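Local coordinates for protein SmhB (Serratia marcescens, PDB 6ZZ5) that is the B component of a tripartite alpha-pore-forming toxin, which probably joins its partner proteins to make pores in target-cell membranes, at residues N42-I50 with Y141-V152. Sequence-based numbering, arbitrary orientation.
Sequences NLRESERQI and YQLIVVNLNNVV
A single water between the helices is gripped by three groups: it accepts from S46 OG at 2.6 Å and donates to I144 O at 3.0 Å and to Q49 OE1 at 3.1 Å. S46 reaches it with OG anti to its own carbonyl carbon (chi1 -69°) and lies over L148, OG to CD1 3.7 Å; Q49 is extended beyond CG, which carries OE1 to the water. No direct hydrogen bond joins the segments; the rest is van der Waals packing, mostly aliphatic. Segments 44-50 and 141-151, of helices 44-92 and 99-151, run antiparallel at 164° with axes 10.1 Å apart at closest. On one flank of the water, I144 fits between Q49 and I50: its CG2 presses on I50 CG1 at 3.6 Å, while its CD1 lies against Q49 CB. The Y141 ring has I50 CA at its edge, and its hydroxyl, hydrogen-bonded to A257 O of helix 252-300, also touches CG1 and CG2 of I50. L43, the N-cap residue, pushes CD2 among L148, V151 and V152, meeting L148 CD1 and V151 CG1 at 3.7 Å each; the L43 and L148 side chains cross at about a right angle. F37, in a loop, touches both L43 and I50. Near one end of this elongated helical bundle, the water accepts the S46 hydroxyl proton and ties S46 and Q49 to I144 O, a carbonyl that also keeps its helical bond from L148 N: a polar bridge within a mainly aliphatic interface.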
loop_
_atom_site.group_PDB
_atom_site.type_symbol
_atom_site.label_atom_id
_atom_site.label_comp_id
_atom_site.label_asym_id
_atom_site.label_seq_id
_atom_site.Cartn_x
_atom_site.Cartn_y
_atom_site.Cartn_z
ATOM N N ASN A 42 5.731 -21.204 32.522
ATOM C CA ASN A 42 4.558 -20.375 32.926
ATOM C C ASN A 42 4.387 -19.201 31.951
ATOM O O ASN A 42 3.586 -18.316 32.254
ATOM C CB ASN A 42 4.608 -19.948 34.393
ATOM C CG ASN A 42 5.884 -19.210 34.680
ATOM O OD1 ASN A 42 6.382 -18.511 33.805
ATOM N ND2 ASN A 42 6.431 -19.412 35.866
ATOM N N LEU A 43 5.081 -19.180 30.809
ATOM C CA LEU A 43 4.764 -18.227 29.710
ATOM C C LEU A 43 3.942 -18.911 28.623
ATOM O O LEU A 43 3.711 -18.243 27.572
ATOM C CB LEU A 43 6.053 -17.653 29.125
ATOM C CG LEU A 43 6.966 -16.899 30.084
ATOM C CD1 LEU A 43 8.040 -16.166 29.303
ATOM C CD2 LEU A 43 6.203 -15.915 30.965
ATOM N N ARG A 44 3.492 -20.155 28.843
ATOM C CA ARG A 44 2.721 -20.942 27.840
ATOM C C ARG A 44 1.462 -20.175 27.413
ATOM O O ARG A 44 1.151 -20.158 26.183
ATOM C CB ARG A 44 2.374 -22.333 28.383
ATOM C CG ARG A 44 1.426 -23.143 27.504
ATOM C CD ARG A 44 1.087 -24.498 28.110
ATOM N NE ARG A 44 0.726 -24.401 29.526
ATOM C CZ ARG A 44 -0.507 -24.229 30.015
ATOM N NH1 ARG A 44 -0.689 -24.132 31.319
ATOM N NH2 ARG A 44 -1.549 -24.144 29.211
ATOM N N GLU A 45 0.744 -19.556 28.346
ATOM C CA GLU A 45 -0.514 -18.859 27.962
ATOM C C GLU A 45 -0.220 -17.636 27.060
ATOM O O GLU A 45 -1.018 -17.308 26.128
ATOM C CB GLU A 45 -1.318 -18.505 29.217
ATOM C CG GLU A 45 -2.784 -18.308 28.910
ATOM C CD GLU A 45 -3.411 -19.471 28.140
ATOM O OE1 GLU A 45 -2.899 -20.650 28.271
ATOM O OE2 GLU A 45 -4.371 -19.196 27.366
ATOM N N SER A 46 0.859 -16.915 27.354
ATOM C CA SER A 46 1.280 -15.737 26.580
ATOM C C SER A 46 1.685 -16.215 25.186
ATOM O O SER A 46 1.265 -15.577 24.268
ATOM C CB SER A 46 2.368 -14.968 27.277
ATOM O OG SER A 46 1.796 -14.372 28.428
ATOM N N GLU A 47 2.436 -17.321 25.063
ATOM C CA GLU A 47 2.773 -17.885 23.730
ATOM C C GLU A 47 1.477 -18.141 22.934
ATOM O O GLU A 47 1.447 -17.804 21.768
ATOM C CB GLU A 47 3.634 -19.147 23.848
ATOM C CG GLU A 47 3.815 -19.891 22.526
ATOM C CD GLU A 47 4.606 -21.203 22.643
ATOM O OE1 GLU A 47 4.294 -22.144 21.903
ATOM O OE2 GLU A 47 5.599 -21.242 23.407
ATOM N N ARG A 48 0.480 -18.778 23.520
ATOM C CA ARG A 48 -0.789 -19.122 22.812
ATOM C C ARG A 48 -1.522 -17.871 22.375
ATOM O O ARG A 48 -2.007 -17.831 21.237
ATOM C CB ARG A 48 -1.652 -20.036 23.673
ATOM C CG ARG A 48 -1.111 -21.463 23.676
ATOM C CD ARG A 48 -2.179 -22.502 23.405
ATOM N NE ARG A 48 -2.857 -22.671 24.674
ATOM C CZ ARG A 48 -2.637 -23.661 25.525
ATOM N NH1 ARG A 48 -1.801 -24.640 25.219
ATOM N NH2 ARG A 48 -3.298 -23.693 26.667
ATOM N N GLN A 49 -1.630 -16.892 23.263
ATOM C CA GLN A 49 -2.322 -15.626 22.917
ATOM C C GLN A 49 -1.602 -14.950 21.733
ATOM O O GLN A 49 -2.271 -14.467 20.806
ATOM C CB GLN A 49 -2.417 -14.720 24.157
ATOM C CG GLN A 49 -3.398 -15.237 25.190
ATOM C CD GLN A 49 -3.276 -14.569 26.540
ATOM O OE1 GLN A 49 -2.441 -13.701 26.779
ATOM N NE2 GLN A 49 -4.043 -15.063 27.488
ATOM N N ILE A 50 -0.282 -14.846 21.812
ATOM C CA ILE A 50 0.506 -14.155 20.748
ATOM C C ILE A 50 0.316 -14.887 19.418
ATOM O O ILE A 50 0.198 -14.229 18.375
ATOM C CB ILE A 50 1.975 -14.072 21.157
ATOM C CG1 ILE A 50 2.145 -13.127 22.353
ATOM C CG2 ILE A 50 2.838 -13.682 19.966
ATOM C CD1 ILE A 50 3.452 -13.321 23.005
ATOM N N TYR A 141 -4.413 -6.840 20.921
ATOM C CA TYR A 141 -3.101 -7.532 20.952
ATOM C C TYR A 141 -2.216 -6.872 22.012
ATOM O O TYR A 141 -1.526 -7.597 22.742
ATOM C CB TYR A 141 -2.402 -7.599 19.593
ATOM C CG TYR A 141 -1.022 -8.219 19.692
ATOM C CD1 TYR A 141 -0.842 -9.576 19.580
ATOM C CD2 TYR A 141 0.061 -7.449 20.086
ATOM C CE1 TYR A 141 0.398 -10.151 19.801
ATOM C CE2 TYR A 141 1.313 -8.002 20.324
ATOM C CZ TYR A 141 1.478 -9.371 20.184
ATOM O OH TYR A 141 2.710 -9.940 20.362
ATOM N N GLN A 142 -2.178 -5.542 22.094
ATOM C CA GLN A 142 -1.266 -4.847 23.053
ATOM C C GLN A 142 -1.554 -5.279 24.490
ATOM O O GLN A 142 -0.624 -5.295 25.270
ATOM C CB GLN A 142 -1.397 -3.320 22.938
ATOM C CG GLN A 142 -0.767 -2.757 21.675
ATOM C CD GLN A 142 0.676 -3.188 21.494
ATOM O OE1 GLN A 142 1.033 -3.812 20.517
ATOM N NE2 GLN A 142 1.516 -2.855 22.445
ATOM N N LEU A 143 -2.763 -5.695 24.832
ATOM C CA LEU A 143 -3.073 -6.162 26.213
ATOM C C LEU A 143 -2.182 -7.367 26.559
ATOM O O LEU A 143 -1.701 -7.449 27.690
ATOM C CB LEU A 143 -4.544 -6.529 26.364
ATOM C CG LEU A 143 -5.564 -5.446 26.000
ATOM C CD1 LEU A 143 -6.961 -5.952 26.289
ATOM C CD2 LEU A 143 -5.299 -4.150 26.745
ATOM N N ILE A 144 -1.934 -8.240 25.575
ATOM C CA ILE A 144 -1.126 -9.477 25.734
ATOM C C ILE A 144 0.299 -9.100 26.187
ATOM O O ILE A 144 0.855 -9.744 27.058
ATOM C CB ILE A 144 -1.134 -10.284 24.423
ATOM C CG1 ILE A 144 -2.562 -10.710 24.045
ATOM C CG2 ILE A 144 -0.187 -11.481 24.533
ATOM C CD1 ILE A 144 -2.729 -11.210 22.650
ATOM N N VAL A 145 0.879 -8.079 25.572
ATOM C CA VAL A 145 2.260 -7.620 25.814
ATOM C C VAL A 145 2.361 -7.081 27.240
ATOM O O VAL A 145 3.347 -7.433 27.932
ATOM C CB VAL A 145 2.684 -6.550 24.784
ATOM C CG1 VAL A 145 4.137 -6.151 25.028
ATOM C CG2 VAL A 145 2.501 -7.025 23.351
ATOM N N VAL A 146 1.403 -6.254 27.657
ATOM C CA VAL A 146 1.396 -5.676 29.024
ATOM C C VAL A 146 1.311 -6.849 30.014
ATOM O O VAL A 146 2.108 -6.847 30.948
ATOM C CB VAL A 146 0.267 -4.654 29.238
ATOM C CG1 VAL A 146 0.256 -4.144 30.659
ATOM C CG2 VAL A 146 0.382 -3.491 28.253
ATOM N N ASN A 147 0.417 -7.814 29.780
ATOM C CA ASN A 147 0.202 -8.954 30.711
ATOM C C ASN A 147 1.509 -9.747 30.826
ATOM O O ASN A 147 1.874 -10.096 31.931
ATOM C CB ASN A 147 -0.968 -9.834 30.263
ATOM C CG ASN A 147 -2.301 -9.155 30.481
ATOM O OD1 ASN A 147 -2.445 -8.383 31.424
ATOM N ND2 ASN A 147 -3.284 -9.455 29.641
ATOM N N LEU A 148 2.160 -10.033 29.710
ATOM C CA LEU A 148 3.429 -10.787 29.666
ATOM C C LEU A 148 4.492 -9.996 30.416
ATOM O O LEU A 148 5.176 -10.631 31.233
ATOM C CB LEU A 148 3.873 -11.081 28.245
ATOM C CG LEU A 148 5.254 -11.696 28.105
ATOM C CD1 LEU A 148 5.294 -13.079 28.746
ATOM C CD2 LEU A 148 5.615 -11.799 26.642
ATOM N N ASN A 149 4.573 -8.681 30.223
ATOM C CA ASN A 149 5.533 -7.844 30.984
ATOM C C ASN A 149 5.234 -7.982 32.483
ATOM O O ASN A 149 6.208 -8.145 33.264
ATOM C CB ASN A 149 5.564 -6.378 30.546
ATOM C CG ASN A 149 6.915 -5.741 30.810
ATOM O OD1 ASN A 149 7.933 -6.412 30.699
ATOM N ND2 ASN A 149 6.935 -4.496 31.242
ATOM N N ASN A 150 3.965 -7.964 32.882
ATOM C CA ASN A 150 3.575 -8.175 34.321
ATOM C C ASN A 150 3.998 -9.557 34.822
ATOM O O ASN A 150 4.607 -9.660 35.918
ATOM C CB ASN A 150 2.087 -7.949 34.569
ATOM C CG ASN A 150 1.720 -6.496 34.375
ATOM O OD1 ASN A 150 2.576 -5.627 34.526
ATOM N ND2 ASN A 150 0.473 -6.231 34.011
ATOM N N VAL A 151 3.750 -10.608 34.049
ATOM C CA VAL A 151 4.113 -11.989 34.476
ATOM C C VAL A 151 5.602 -12.023 34.788
ATOM O O VAL A 151 5.944 -12.642 35.775
ATOM C CB VAL A 151 3.741 -13.064 33.436
ATOM C CG1 VAL A 151 4.382 -14.407 33.751
ATOM C CG2 VAL A 151 2.228 -13.218 33.302
ATOM N N VAL A 152 6.471 -11.418 33.989
ATOM C CA VAL A 152 7.944 -11.498 34.244
ATOM C C VAL A 152 8.421 -10.344 35.148
ATOM O O VAL A 152 9.628 -10.166 35.196
ATOM C CB VAL A 152 8.764 -11.541 32.936
ATOM C CG1 VAL A 152 8.475 -12.794 32.114
ATOM C CG2 VAL A 152 8.583 -10.277 32.102
HETATM O O HOH W 1 0.144 -12.495 27.877
#